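Local coordinates for acyl-coenzyme A oxidase acox-1.1 (Caenorhabditis elegans, PDB 5K3H), which catalyses the first step of peroxisomal beta-oxidation, the FAD-dependent desaturation of acyl-CoA thioesters with transfer of the electrons to oxygen, giving hydrogen peroxide, at residues Ala49-Ile54 and Ser621-Arg626; Arg42-Ile47 and Leu98-Asn103; His3-Ile8 and Leu614-Glu619; Ala18-Ala23 and Gly630-His635. One frame throughout, in Å; residues are numbered along the deposited sequence.

Interaction 1: Ala49-Ile54 and Ser621-Arg626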
loop_
_atom_site.group_PDB
_atom_site.type_symbol
_atom_site.label_atom_id
_atom_site.label_comp_id
_atom_site.label_asym_id
_atom_site.label_seq_id
_atom_site.Cartn_x
_atom_site.Cartn_y
_atom_site.Cartn_z
ATOM N N ALA B 49 20.334 25.736 -3.862
ATOM C CA ALA B 49 20.874 26.861 -3.109
ATOM C C ALA B 49 20.212 28.169 -3.525
ATOM O O ALA B 49 19.866 29.002 -2.679
ATOM C CB ALA B 49 22.385 26.935 -3.309
ATOM N N LYS B 50 19.973 28.348 -4.821
ATOM C CA LYS B 50 19.293 29.555 -5.263
ATOM C C LYS B 50 17.883 29.627 -4.680
ATOM O O LYS B 50 17.457 30.678 -4.185
ATOM C CB LYS B 50 19.273 29.600 -6.794
ATOM C CG LYS B 50 18.590 30.834 -7.396
ATOM C CD LYS B 50 19.299 32.127 -6.979
ATOM C CE LYS B 50 18.766 33.317 -7.759
ATOM N NZ LYS B 50 19.565 34.562 -7.482
ATOM N N LEU B 51 17.147 28.513 -4.701
ATOM C CA LEU B 51 15.795 28.538 -4.152
ATOM C C LEU B 51 15.786 28.870 -2.656
ATOM O O LEU B 51 14.808 29.437 -2.144
ATOM C CB LEU B 51 15.117 27.196 -4.407
ATOM C CG LEU B 51 14.746 26.881 -5.852
ATOM C CD1 LEU B 51 14.486 25.383 -6.009
ATOM C CD2 LEU B 51 13.550 27.696 -6.307
ATOM N N ALA B 52 16.863 28.549 -1.940
ATOM C CA ALA B 52 16.915 28.900 -0.525
ATOM C C ALA B 52 16.839 30.406 -0.315
ATOM O O ALA B 52 16.454 30.849 0.775
ATOM C CB ALA B 52 18.180 28.334 0.131
ATOM N N GLU B 53 17.210 31.199 -1.326
ATOM C CA GLU B 53 17.149 32.653 -1.267
ATOM C C GLU B 53 15.822 33.210 -1.758
ATOM O O GLU B 53 15.666 34.430 -1.783
ATOM C CB GLU B 53 18.244 33.285 -2.126
ATOM C CG GLU B 53 19.667 32.872 -1.848
ATOM C CD GLU B 53 20.650 33.510 -2.842
ATOM O OE1 GLU B 53 20.200 34.083 -3.861
ATOM O OE2 GLU B 53 21.876 33.398 -2.624
ATOM N N ILE B 54 14.868 32.373 -2.157
ATOM C CA ILE B 54 13.623 32.873 -2.741
ATOM C C ILE B 54 12.462 32.341 -1.913
ATOM O O ILE B 54 11.767 31.409 -2.341
ATOM C CB ILE B 54 13.464 32.442 -4.209
ATOM C CG1 ILE B 54 14.699 32.762 -5.040
ATOM C CG2 ILE B 54 12.264 33.097 -4.843
ATOM C CD1 ILE B 54 14.561 32.252 -6.466
ATOM N N SER B 621 17.134 17.945 -0.899
ATOM C CA SER B 621 17.004 18.881 0.204
ATOM C C SER B 621 15.727 18.586 0.995
ATOM O O SER B 621 14.818 17.898 0.520
ATOM C CB SER B 621 16.979 20.312 -0.327
ATOM O OG SER B 621 15.773 20.564 -1.028
ATOM N N ASP B 622 15.675 19.108 2.227
ATOM C CA ASP B 622 14.462 18.998 3.036
ATOM C C ASP B 622 13.286 19.659 2.348
ATOM O O ASP B 622 12.156 19.150 2.404
ATOM C CB ASP B 622 14.680 19.626 4.415
ATOM C CG ASP B 622 15.398 18.715 5.351
ATOM O OD1 ASP B 622 15.467 17.517 4.998
ATOM O OD2 ASP B 622 15.904 19.176 6.409
ATOM N N ARG B 623 13.524 20.794 1.680
ATOM C CA ARG B 623 12.427 21.443 0.973
ATOM C C ARG B 623 11.847 20.524 -0.099
ATOM O O ARG B 623 10.645 20.579 -0.378
ATOM C CB ARG B 623 12.894 22.773 0.367
ATOM C CG ARG B 623 13.071 23.939 1.404
ATOM C CD ARG B 623 13.201 25.316 0.734
ATOM N NE ARG B 623 13.893 25.151 -0.546
ATOM C CZ ARG B 623 15.221 25.106 -0.691
ATOM N NH1 ARG B 623 16.018 25.235 0.368
ATOM N NH2 ARG B 623 15.748 24.935 -1.898
ATOM N N GLU B 624 12.666 19.661 -0.699
ATOM C CA GLU B 624 12.126 18.711 -1.671
ATOM C C GLU B 624 11.512 17.491 -0.996
ATOM O O GLU B 624 10.421 17.047 -1.381
ATOM C CB GLU B 624 13.216 18.270 -2.650
ATOM C CG GLU B 624 12.746 17.266 -3.677
ATOM C CD GLU B 624 13.844 16.835 -4.644
ATOM O OE1 GLU B 624 14.961 17.369 -4.583
ATOM O OE2 GLU B 624 13.590 15.944 -5.468
ATOM N N LEU B 625 12.223 16.920 -0.015
ATOM C CA LEU B 625 11.851 15.624 0.550
ATOM C C LEU B 625 10.555 15.702 1.345
ATOM O O LEU B 625 9.762 14.754 1.337
ATOM C CB LEU B 625 12.988 15.092 1.430
ATOM C CG LEU B 625 12.885 13.627 1.837
ATOM C CD1 LEU B 625 12.862 12.821 0.569
ATOM C CD2 LEU B 625 14.058 13.192 2.697
ATOM N N ARG B 626 10.370 16.780 2.105
ATOM C CA ARG B 626 9.117 17.092 2.784
ATOM C C ARG B 626 8.768 16.095 3.885
ATOM O O ARG B 626 7.591 15.845 4.160
ATOM C CB ARG B 626 7.979 17.202 1.776
ATOM C CG ARG B 626 7.990 18.541 1.078
ATOM C CD ARG B 626 7.070 18.615 -0.126
ATOM N NE ARG B 626 7.106 19.955 -0.710
ATOM C CZ ARG B 626 7.846 20.323 -1.754
ATOM N NH1 ARG B 626 8.620 19.438 -2.368
ATOM N NH2 ARG B 626 7.800 21.583 -2.185
#

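Interaction 2: Arg42-Ile47 and Leu98-Asn103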
loop_
_atom_site.group_PDB
_atom_site.type_symbol
_atom_site.label_atom_id
_atom_site.label_comp_id
_atom_site.label_asym_id
_atom_site.label_seq_id
_atom_site.Cartn_x
_atom_site.Cartn_y
_atom_site.Cartn_z
ATOM N N ARG B 42 25.790 18.952 -10.178
ATOM C CA ARG B 42 26.088 20.246 -9.564
ATOM C C ARG B 42 24.979 21.259 -9.817
ATOM O O ARG B 42 24.662 22.077 -8.946
ATOM C CB ARG B 42 27.427 20.787 -10.066
ATOM C CG ARG B 42 27.853 22.012 -9.285
ATOM C CD ARG B 42 28.906 22.826 -9.970
ATOM N NE ARG B 42 29.941 21.990 -10.554
ATOM C CZ ARG B 42 30.677 22.341 -11.603
ATOM N NH1 ARG B 42 30.484 23.519 -12.188
ATOM N NH2 ARG B 42 31.608 21.520 -12.065
ATOM N N ARG B 43 24.390 21.243 -11.010
ATOM C CA ARG B 43 23.339 22.212 -11.282
ATOM C C ARG B 43 22.162 22.021 -10.330
ATOM O O ARG B 43 21.505 22.994 -9.942
ATOM C CB ARG B 43 22.901 22.135 -12.749
ATOM C CG ARG B 43 23.885 22.800 -13.737
ATOM C CD ARG B 43 23.904 24.305 -13.518
ATOM N NE ARG B 43 22.584 24.913 -13.678
ATOM C CZ ARG B 43 22.089 25.839 -12.855
ATOM N NH1 ARG B 43 22.805 26.239 -11.820
ATOM N NH2 ARG B 43 20.881 26.360 -13.059
ATOM N N ARG B 44 21.868 20.772 -9.955
ATOM C CA ARG B 44 20.843 20.522 -8.939
ATOM C C ARG B 44 21.178 21.223 -7.627
ATOM O O ARG B 44 20.309 21.835 -6.992
ATOM C CB ARG B 44 20.666 19.015 -8.707
ATOM C CG ARG B 44 20.036 18.247 -9.877
ATOM C CD ARG B 44 19.810 16.787 -9.532
ATOM N NE ARG B 44 18.728 16.573 -8.577
ATOM C CZ ARG B 44 18.897 16.490 -7.254
ATOM N NH1 ARG B 44 20.105 16.621 -6.726
ATOM N NH2 ARG B 44 17.868 16.276 -6.451
ATOM N N ARG B 45 22.434 21.114 -7.188
ATOM C CA ARG B 45 22.826 21.749 -5.935
ATOM C C ARG B 45 22.760 23.264 -6.041
ATOM O O ARG B 45 22.370 23.932 -5.076
ATOM C CB ARG B 45 24.225 21.289 -5.523
ATOM C CG ARG B 45 24.265 19.775 -5.331
ATOM C CD ARG B 45 25.475 19.288 -4.578
ATOM N NE ARG B 45 26.724 19.513 -5.305
ATOM C CZ ARG B 45 27.191 18.706 -6.250
ATOM N NH1 ARG B 45 26.506 17.624 -6.607
ATOM N NH2 ARG B 45 28.333 18.990 -6.846
ATOM N N GLU B 46 23.123 23.824 -7.212
ATOM C CA GLU B 46 23.051 25.270 -7.408
ATOM C C GLU B 46 21.613 25.754 -7.432
ATOM O O GLU B 46 21.299 26.794 -6.845
ATOM C CB GLU B 46 23.760 25.672 -8.703
ATOM C CG GLU B 46 25.247 25.420 -8.696
ATOM C CD GLU B 46 25.927 25.803 -10.005
ATOM O OE1 GLU B 46 25.229 26.219 -10.942
ATOM O OE2 GLU B 46 27.162 25.665 -10.115
ATOM N N ILE B 47 20.738 25.020 -8.123
ATOM C CA ILE B 47 19.312 25.343 -8.150
ATOM C C ILE B 47 18.729 25.335 -6.742
ATOM O O ILE B 47 17.957 26.227 -6.364
ATOM C CB ILE B 47 18.557 24.366 -9.066
ATOM C CG1 ILE B 47 18.912 24.583 -10.532
ATOM C CG2 ILE B 47 17.065 24.450 -8.826
ATOM C CD1 ILE B 47 18.516 23.404 -11.404
ATOM N N LEU B 98 14.321 21.734 -15.099
ATOM C CA LEU B 98 12.922 22.035 -14.800
ATOM C C LEU B 98 12.284 20.913 -13.981
ATOM O O LEU B 98 11.508 21.168 -13.057
ATOM C CB LEU B 98 12.154 22.265 -16.108
ATOM C CG LEU B 98 10.672 22.631 -16.098
ATOM C CD1 LEU B 98 10.445 23.993 -15.453
ATOM C CD2 LEU B 98 10.112 22.640 -17.510
ATOM N N TYR B 99 12.632 19.664 -14.280
ATOM C CA TYR B 99 12.134 18.547 -13.491
ATOM C C TYR B 99 12.551 18.702 -12.029
ATOM O O TYR B 99 11.727 18.573 -11.116
ATOM C CB TYR B 99 12.663 17.246 -14.094
ATOM C CG TYR B 99 12.122 15.995 -13.460
ATOM C CD1 TYR B 99 10.773 15.683 -13.555
ATOM C CD2 TYR B 99 12.953 15.126 -12.759
ATOM C CE1 TYR B 99 10.263 14.549 -12.991
ATOM C CE2 TYR B 99 12.449 13.979 -12.187
ATOM C CZ TYR B 99 11.099 13.696 -12.303
ATOM O OH TYR B 99 10.560 12.560 -11.724
ATOM N N HIS B 100 13.828 19.016 -11.792
ATOM C CA HIS B 100 14.304 19.277 -10.433
ATOM C C HIS B 100 13.622 20.499 -9.817
ATOM O O HIS B 100 13.119 20.441 -8.686
ATOM C CB HIS B 100 15.825 19.444 -10.447
ATOM C CG HIS B 100 16.413 19.806 -9.120
ATOM N ND1 HIS B 100 16.299 18.998 -8.008
ATOM C CD2 HIS B 100 17.191 20.853 -8.748
ATOM C CE1 HIS B 100 16.943 19.557 -6.996
ATOM N NE2 HIS B 100 17.486 20.689 -7.417
ATOM N N LEU B 101 13.578 21.612 -10.554
ATOM C CA LEU B 101 12.930 22.817 -10.054
ATOM C C LEU B 101 11.498 22.536 -9.604
ATOM O O LEU B 101 11.089 22.943 -8.509
ATOM C CB LEU B 101 12.955 23.894 -11.148
ATOM C CG LEU B 101 12.211 25.219 -10.963
ATOM C CD1 LEU B 101 12.840 26.095 -9.885
ATOM C CD2 LEU B 101 12.136 25.951 -12.304
ATOM N N ASN B 102 10.731 21.802 -10.415
ATOM C CA ASN B 102 9.356 21.508 -10.035
ATOM C C ASN B 102 9.293 20.618 -8.793
ATOM O O ASN B 102 8.417 20.811 -7.938
ATOM C CB ASN B 102 8.598 20.892 -11.215
ATOM C CG ASN B 102 8.137 21.958 -12.263
ATOM O OD1 ASN B 102 8.147 23.181 -12.007
ATOM N ND2 ASN B 102 7.748 21.484 -13.443
ATOM N N ASN B 103 10.206 19.642 -8.665
ATOM C CA ASN B 103 10.207 18.769 -7.481
ATOM C C ASN B 103 10.429 19.562 -6.198
ATOM O O ASN B 103 9.773 19.298 -5.186
ATOM C CB ASN B 103 11.298 17.699 -7.586
ATOM C CG ASN B 103 11.039 16.684 -8.661
ATOM O OD1 ASN B 103 9.895 16.389 -9.005
ATOM N ND2 ASN B 103 12.118 16.134 -9.211
#

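Interaction 3: His3-Ile8 and Leu614-Glu619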
loop_
_atom_site.group_PDB
_atom_site.type_symbol
_atom_site.label_atom_id
_atom_site.label_comp_id
_atom_site.label_asym_id
_atom_site.label_seq_id
_atom_site.Cartn_x
_atom_site.Cartn_y
_atom_site.Cartn_z
ATOM N N HIS B 3 34.571 15.548 4.499
ATOM C CA HIS B 3 34.461 14.105 4.555
ATOM C C HIS B 3 34.069 13.599 3.177
ATOM O O HIS B 3 33.654 14.366 2.304
ATOM C CB HIS B 3 33.422 13.674 5.598
ATOM C CG HIS B 3 33.707 14.170 6.988
ATOM N ND1 HIS B 3 32.965 15.165 7.594
ATOM C CD2 HIS B 3 34.647 13.798 7.893
ATOM C CE1 HIS B 3 33.427 15.377 8.814
ATOM N NE2 HIS B 3 34.448 14.563 9.019
ATOM N N LEU B 4 34.238 12.296 2.963
ATOM C CA LEU B 4 33.719 11.690 1.739
ATOM C C LEU B 4 32.210 11.944 1.573
ATOM O O LEU B 4 31.731 12.186 0.458
ATOM C CB LEU B 4 34.048 10.202 1.756
ATOM C CG LEU B 4 35.556 9.960 1.497
ATOM C CD1 LEU B 4 35.998 8.499 1.735
ATOM C CD2 LEU B 4 35.974 10.438 0.085
ATOM N N ASN B 5 31.442 11.899 2.660
ATOM C CA ASN B 5 30.010 12.197 2.591
ATOM C C ASN B 5 29.815 13.711 2.692
ATOM O O ASN B 5 30.212 14.336 3.684
ATOM C CB ASN B 5 29.234 11.433 3.675
ATOM C CG ASN B 5 27.726 11.715 3.643
ATOM O OD1 ASN B 5 27.295 12.865 3.787
ATOM N ND2 ASN B 5 26.918 10.663 3.445
ATOM N N LYS B 6 29.274 14.308 1.633
ATOM C CA LYS B 6 29.165 15.760 1.524
ATOM C C LYS B 6 27.910 16.313 2.172
ATOM O O LYS B 6 27.668 17.523 2.068
ATOM C CB LYS B 6 29.206 16.194 0.049
ATOM C CG LYS B 6 30.498 15.828 -0.638
ATOM C CD LYS B 6 31.648 16.470 0.091
ATOM C CE LYS B 6 32.931 16.312 -0.667
ATOM N NZ LYS B 6 33.431 14.914 -0.605
ATOM N N THR B 7 27.078 15.460 2.780
ATOM C CA THR B 7 25.856 15.925 3.424
ATOM C C THR B 7 26.034 16.224 4.919
ATOM O O THR B 7 25.221 16.967 5.489
ATOM C CB THR B 7 24.757 14.890 3.175
ATOM O OG1 THR B 7 24.626 14.706 1.762
ATOM C CG2 THR B 7 23.429 15.330 3.735
ATOM N N ILE B 8 27.119 15.739 5.541
ATOM C CA ILE B 8 27.369 16.004 6.953
ATOM C C ILE B 8 27.466 17.509 7.181
ATOM O O ILE B 8 28.107 18.228 6.405
ATOM C CB ILE B 8 28.672 15.308 7.393
ATOM C CG1 ILE B 8 28.587 13.787 7.208
ATOM C CG2 ILE B 8 29.050 15.660 8.854
ATOM C CD1 ILE B 8 29.949 13.110 7.291
ATOM N N LEU B 614 24.774 6.126 0.236
ATOM C CA LEU B 614 24.163 5.781 -1.048
ATOM C C LEU B 614 22.857 6.523 -1.280
ATOM O O LEU B 614 22.527 6.852 -2.426
ATOM C CB LEU B 614 23.900 4.270 -1.133
ATOM C CG LEU B 614 25.125 3.379 -1.342
ATOM C CD1 LEU B 614 24.778 1.963 -1.006
ATOM C CD2 LEU B 614 25.654 3.502 -2.794
ATOM N N LEU B 615 22.113 6.810 -0.216
ATOM C CA LEU B 615 20.879 7.558 -0.358
ATOM C C LEU B 615 21.116 9.063 -0.322
ATOM O O LEU B 615 20.433 9.796 -1.039
ATOM C CB LEU B 615 19.901 7.143 0.736
ATOM C CG LEU B 615 19.454 5.683 0.613
ATOM C CD1 LEU B 615 18.888 5.221 1.946
ATOM C CD2 LEU B 615 18.437 5.499 -0.530
ATOM N N ASP B 616 22.075 9.536 0.489
ATOM C CA ASP B 616 22.466 10.943 0.433
ATOM C C ASP B 616 22.922 11.356 -0.960
ATOM O O ASP B 616 22.814 12.528 -1.316
ATOM C CB ASP B 616 23.611 11.262 1.391
ATOM C CG ASP B 616 23.186 11.328 2.825
ATOM O OD1 ASP B 616 21.993 11.605 3.113
ATOM O OD2 ASP B 616 24.093 11.166 3.687
ATOM N N SER B 617 23.499 10.430 -1.726
ATOM C CA SER B 617 24.028 10.775 -3.040
ATOM C C SER B 617 22.949 11.234 -4.004
ATOM O O SER B 617 23.278 11.818 -5.042
ATOM C CB SER B 617 24.806 9.602 -3.626
ATOM O OG SER B 617 25.958 9.313 -2.835
ATOM N N TRP B 618 21.674 10.945 -3.729
ATOM C CA TRP B 618 20.614 11.495 -4.567
ATOM C C TRP B 618 20.379 12.980 -4.304
ATOM O O TRP B 618 19.677 13.630 -5.089
ATOM C CB TRP B 618 19.338 10.704 -4.346
ATOM C CG TRP B 618 19.465 9.350 -4.865
ATOM C CD1 TRP B 618 20.227 8.351 -4.349
ATOM C CD2 TRP B 618 18.811 8.813 -6.007
ATOM N NE1 TRP B 618 20.098 7.215 -5.108
ATOM C CE2 TRP B 618 19.227 7.476 -6.135
ATOM C CE3 TRP B 618 17.905 9.326 -6.931
ATOM C CZ2 TRP B 618 18.764 6.643 -7.148
ATOM C CZ3 TRP B 618 17.445 8.491 -7.948
ATOM C CH2 TRP B 618 17.878 7.165 -8.039
ATOM N N GLU B 619 20.906 13.487 -3.189
ATOM C CA GLU B 619 20.960 14.899 -2.845
ATOM C C GLU B 619 19.588 15.567 -2.951
ATOM O O GLU B 619 19.354 16.453 -3.774
ATOM C CB GLU B 619 22.031 15.581 -3.695
ATOM C CG GLU B 619 23.401 15.044 -3.330
ATOM C CD GLU B 619 24.499 15.784 -3.995
ATOM O OE1 GLU B 619 24.305 16.222 -5.153
ATOM O OE2 GLU B 619 25.552 15.945 -3.356
HETATM O O HOH W 1 22.261 14.688 0.416
#

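Interaction 4: Ala18-Ala23 and Gly630-His635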
loop_
_atom_site.group_PDB
_atom_site.type_symbol
_atom_site.label_atom_id
_atom_site.label_comp_id
_atom_site.label_asym_id
_atom_site.label_seq_id
_atom_site.Cartn_x
_atom_site.Cartn_y
_atom_site.Cartn_z
ATOM N N ALA B 18 27.365 9.442 12.490
ATOM C CA ALA B 18 28.169 8.225 12.594
ATOM C C ALA B 18 27.953 7.304 11.394
ATOM O O ALA B 18 28.902 6.670 10.909
ATOM C CB ALA B 18 27.839 7.475 13.884
ATOM N N GLU B 19 26.721 7.224 10.889
ATOM C CA GLU B 19 26.458 6.397 9.717
ATOM C C GLU B 19 27.007 7.015 8.437
ATOM O O GLU B 19 27.178 6.307 7.438
ATOM C CB GLU B 19 24.961 6.143 9.565
ATOM C CG GLU B 19 24.331 5.353 10.709
ATOM C CD GLU B 19 24.985 3.998 10.887
ATOM O OE1 GLU B 19 25.388 3.379 9.855
ATOM O OE2 GLU B 19 25.113 3.558 12.065
ATOM N N ARG B 20 27.251 8.321 8.433
ATOM C CA ARG B 20 27.795 8.985 7.263
ATOM C C ARG B 20 29.312 8.918 7.216
ATOM O O ARG B 20 29.890 8.835 6.119
ATOM C CB ARG B 20 27.308 10.439 7.225
ATOM C CG ARG B 20 25.790 10.542 6.952
ATOM C CD ARG B 20 25.247 11.980 7.019
ATOM N NE ARG B 20 23.968 12.131 6.312
ATOM C CZ ARG B 20 23.003 12.978 6.669
ATOM N NH1 ARG B 20 23.128 13.769 7.726
ATOM N NH2 ARG B 20 21.907 13.057 5.951
ATOM N N LEU B 21 29.962 8.898 8.387
ATOM C CA LEU B 21 31.422 8.885 8.451
ATOM C C LEU B 21 32.030 7.608 7.897
ATOM O O LEU B 21 33.205 7.620 7.521
ATOM C CB LEU B 21 31.889 9.102 9.893
ATOM C CG LEU B 21 31.679 10.534 10.401
ATOM C CD1 LEU B 21 31.987 10.618 11.882
ATOM C CD2 LEU B 21 32.514 11.510 9.602
ATOM N N THR B 22 31.259 6.519 7.802
ATOM C CA THR B 22 31.749 5.254 7.271
ATOM C C THR B 22 31.696 5.189 5.738
ATOM O O THR B 22 32.069 4.158 5.154
ATOM C CB THR B 22 30.968 4.086 7.914
ATOM O OG1 THR B 22 29.551 4.254 7.740
ATOM C CG2 THR B 22 31.274 3.966 9.420
ATOM N N ALA B 23 31.303 6.267 5.058
ATOM C CA ALA B 23 31.313 6.255 3.592
ATOM C C ALA B 23 32.709 5.959 3.055
ATOM O O ALA B 23 33.707 6.494 3.540
ATOM C CB ALA B 23 30.814 7.589 3.030
ATOM N N GLY B 630 12.623 12.107 7.854
ATOM C CA GLY B 630 13.798 12.015 7.012
ATOM C C GLY B 630 14.595 13.298 6.906
ATOM O O GLY B 630 15.339 13.479 5.941
ATOM N N ARG B 631 14.469 14.179 7.900
ATOM C CA ARG B 631 15.258 15.409 7.950
ATOM C C ARG B 631 16.731 15.149 7.699
ATOM O O ARG B 631 17.311 14.213 8.260
ATOM C CB ARG B 631 15.117 16.067 9.314
ATOM C CG ARG B 631 13.880 16.882 9.479
ATOM C CD ARG B 631 13.810 17.450 10.881
ATOM N NE ARG B 631 14.891 18.407 11.098
ATOM C CZ ARG B 631 14.806 19.694 10.767
ATOM N NH1 ARG B 631 13.699 20.147 10.192
ATOM N NH2 ARG B 631 15.830 20.523 10.997
ATOM N N ARG B 632 17.346 16.036 6.900
ATOM C CA ARG B 632 18.775 15.930 6.593
ATOM C C ARG B 632 19.635 15.844 7.851
ATOM O O ARG B 632 20.581 15.040 7.913
ATOM C CB ARG B 632 19.221 17.133 5.759
ATOM C CG ARG B 632 20.607 16.972 5.142
ATOM C CD ARG B 632 21.341 18.302 5.022
ATOM N NE ARG B 632 21.347 18.968 6.317
ATOM C CZ ARG B 632 22.174 18.652 7.307
ATOM N NH1 ARG B 632 23.064 17.682 7.130
ATOM N NH2 ARG B 632 22.114 19.291 8.475
ATOM N N ASP B 633 19.309 16.636 8.887
ATOM C CA ASP B 633 20.176 16.703 10.068
ATOM C C ASP B 633 19.918 15.618 11.118
ATOM O O ASP B 633 20.721 15.497 12.053
ATOM C CB ASP B 633 20.089 18.077 10.734
ATOM C CG ASP B 633 18.695 18.419 11.217
ATOM O OD1 ASP B 633 17.797 17.537 11.281
ATOM O OD2 ASP B 633 18.507 19.602 11.583
ATOM N N GLY B 634 18.841 14.843 11.010
ATOM C CA GLY B 634 18.582 13.780 11.955
ATOM C C GLY B 634 17.979 14.200 13.279
ATOM O O GLY B 634 17.891 13.371 14.198
ATOM N N HIS B 635 17.565 15.460 13.415
ATOM C CA HIS B 635 16.911 15.923 14.639
ATOM C C HIS B 635 15.407 15.695 14.501
ATOM O O HIS B 635 14.611 16.619 14.298
ATOM C CB HIS B 635 17.237 17.387 14.904
ATOM C CG HIS B 635 18.693 17.640 15.153
ATOM N ND1 HIS B 635 19.432 16.908 16.057
ATOM C CD2 HIS B 635 19.540 18.551 14.624
ATOM C CE1 HIS B 635 20.676 17.346 16.060
ATOM N NE2 HIS B 635 20.767 18.345 15.202
#

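Interaction 1: Ala49-Ile54 and Ser621-Arg626
Arg623 reaches across to Leu51 and Ala52 near the end of helix 38-52, and it alone of residues 621-626 touches the other segment. The short helix that carries it starts at Ser621, the N-cap, whose OG accepts from Glu624 N at 3.3 Å and also meets Glu104. Asp622, the first helical residue, accepts from Arg632 N at OD1. At Arg623, CG lies opposite the carbonyl carbon (chi1 -75°), and a bend at chi3 turns the guanidinium so that one face lies over the backbone between Leu51 C and Ala52 N, both offset toward its rim. NH2 comes to 3.4 Å from Leu51 CB, while NH1 lies 3.8 Å from Ala52 CB. This joins the N-terminal helical region of the acyl-CoA oxidase fold to its C-terminal helical region, with helix 97-105 beside both. NH2 finds its polar partners in Glu104, by a salt bridge, and in Thr48 O; a leucine here would probably leave Glu104 without this charged mate and the Thr48 carbonyl without this donor. Glu624 follows, its OE2 bonded to Tyr308. Arg626 leaves the helix with positive phi and folds its guanidinium back, one face over Arg623 O. Its NH1 bonds to Asn103 O and only weakly to Glu624 O, and NE forms a salt bridge with Asp59.

Interaction 2: Arg42-Ile47 and Leu98-Asn103
The imidazole of His100 is wedged against Arg44 and Ile47, and nearly all the close packing gathers round this one ring. Arg44 CB sits over a ring face as a CH-pi contact, 4.0 Å from the centroid of His100. Further along, a bend at chi3 (72°) curls the arginine past the ring, until NH2 is 3.5 Å from His100 CE1, with guanidinium and ring planes 51° apart; Arg44 NH1 bonds to Glu619 O. Ile47 comes from the CD2 side, its CG2 lying 3.6 Å from His100 CD2. At the polar corner His100 NE2 gives a weak, strongly bent bond to Arg44 O (3.1 Å, 129°); its stronger partner is Thr48 OG1, itself bonded to Arg44 O, so NE2 sits at a small polar cluster on helix 38-52. By contrast, Arg43 and Glu46 lie on a more exposed flank and take no part in the packing on His100: Arg43 NH1 meets Glu46 OE1 at 2.6 Å, in the guanidinium plane and on the anti lone pair, while Arg43 NE reaches over to Glu97 at the start of helix 97-105. Both helices belong to the N-terminal helical region. Helix 68-85 packs on Leu101, Tyr35 of helix 27-35 touches Arg44, and helix 622-625 sets Glu624 against His100.

Interaction 3: His3-Ile8 and Leu614-Glu619
A buried carboxylate, that of Asp616, is shared by the amide of Asn5 and by two arginines, Arg315 at OD1 and Arg20 at OD2. Asn5 heads an Asx turn in the extreme N-terminal loop: its OD1 takes Thr7 N at 2.8 Å, the donor tilted 29° from the carbonyl plane. The other branch of the same amide serves the contact. ND2 donates to Asp616 OD2 at 2.9 Å, almost straight (169°) and within the amide plane, arriving on the anti lone pair, with amide and carboxylate planes nearly perpendicular. CG anti to the backbone N (chi1 180°) carries the amide to Asp616 on helix 590-616, where ND2 also meets Ser613 OG. One amide thus closes a turn in the N-terminal loop and ties that loop to the C-terminal helical domain. Three positive or N-H partners round the carboxylate are likely to stabilise its negative charge within the protein. Thr7 crosses Asp616 at a slant, with OG1 3.6 Å from Asp616 CB. Asp616 to Glu619 form a type I turn. A water bridges the two segments there, 2.7 Å from Thr7 OG1 and donating to Asp616 O at 2.8 Å.

Interaction 4: Ala18-Ala23 and Gly630-His635
The guanidinium of Arg20 meets Arg632 O at its edge, the oxygen only 5° out of its plane, and grips it end-on with both terminal nitrogens. NH1 binds Arg632 O at 2.9 Å, nearly in line with the C=O bond, and NH2 binds the same oxygen at 3.1 Å on a lone pair in the carbonyl plane. The Arg632 guanidinium is tilted 20° from that of Arg20 and approaches obliquely, NH1 to NH1 at 4.0 Å; Asp12, bound to Arg632, and Asp616, bound to NE of Arg20, probably offset these like charges. On the far side of the turn Arg631 holds Asp633 side-on, NE to OD1 and NH2 to OD2 (2.9 Å). From the opposite face of that carboxylate His635 N reaches Asp633 OD1 at 3.0 Å, closing an Asx turn, and one face of the His635 ring lies over Asp633 O. Residues Arg631 to Gly634 make a type I turn, which presents the carbonyl of Arg632. The Arg20 chain runs extended from CG to NE, spanning the distance between the two backbones. A methionine in its place would probably leave that carbonyl without both donors and Asp616 without one of its arginines. Helix 14-21 thus reaches the loop before helix 636-645, while helix 590-616 touches Arg20 through Val612.

Along the chain the first segments come in the order 3-8, 18-23, 42-47 and 49-54, followed by 98-103; the C-terminal partners 614-619, 621-626 and 630-635 follow more than 500 residues later. Interactions 1, 3 and 4 thus join the N-terminal region to one continuous piece of the C-terminal helical domain, whereas interaction 2 ties two N-terminal helices together. Interactions 1 and 2 share helix 38-52, their centres about 10 Å apart; interactions 3 and 4, about 9 Å apart, are linked by the Arg20-Asp616 salt bridge. Arg45 pairs with Glu619 between interactions 2 and 3. Interactions 1, 3 and 4 line one seam between the two helical regions, with interaction 2 beside it; all lie away from the FAD and ATP sites.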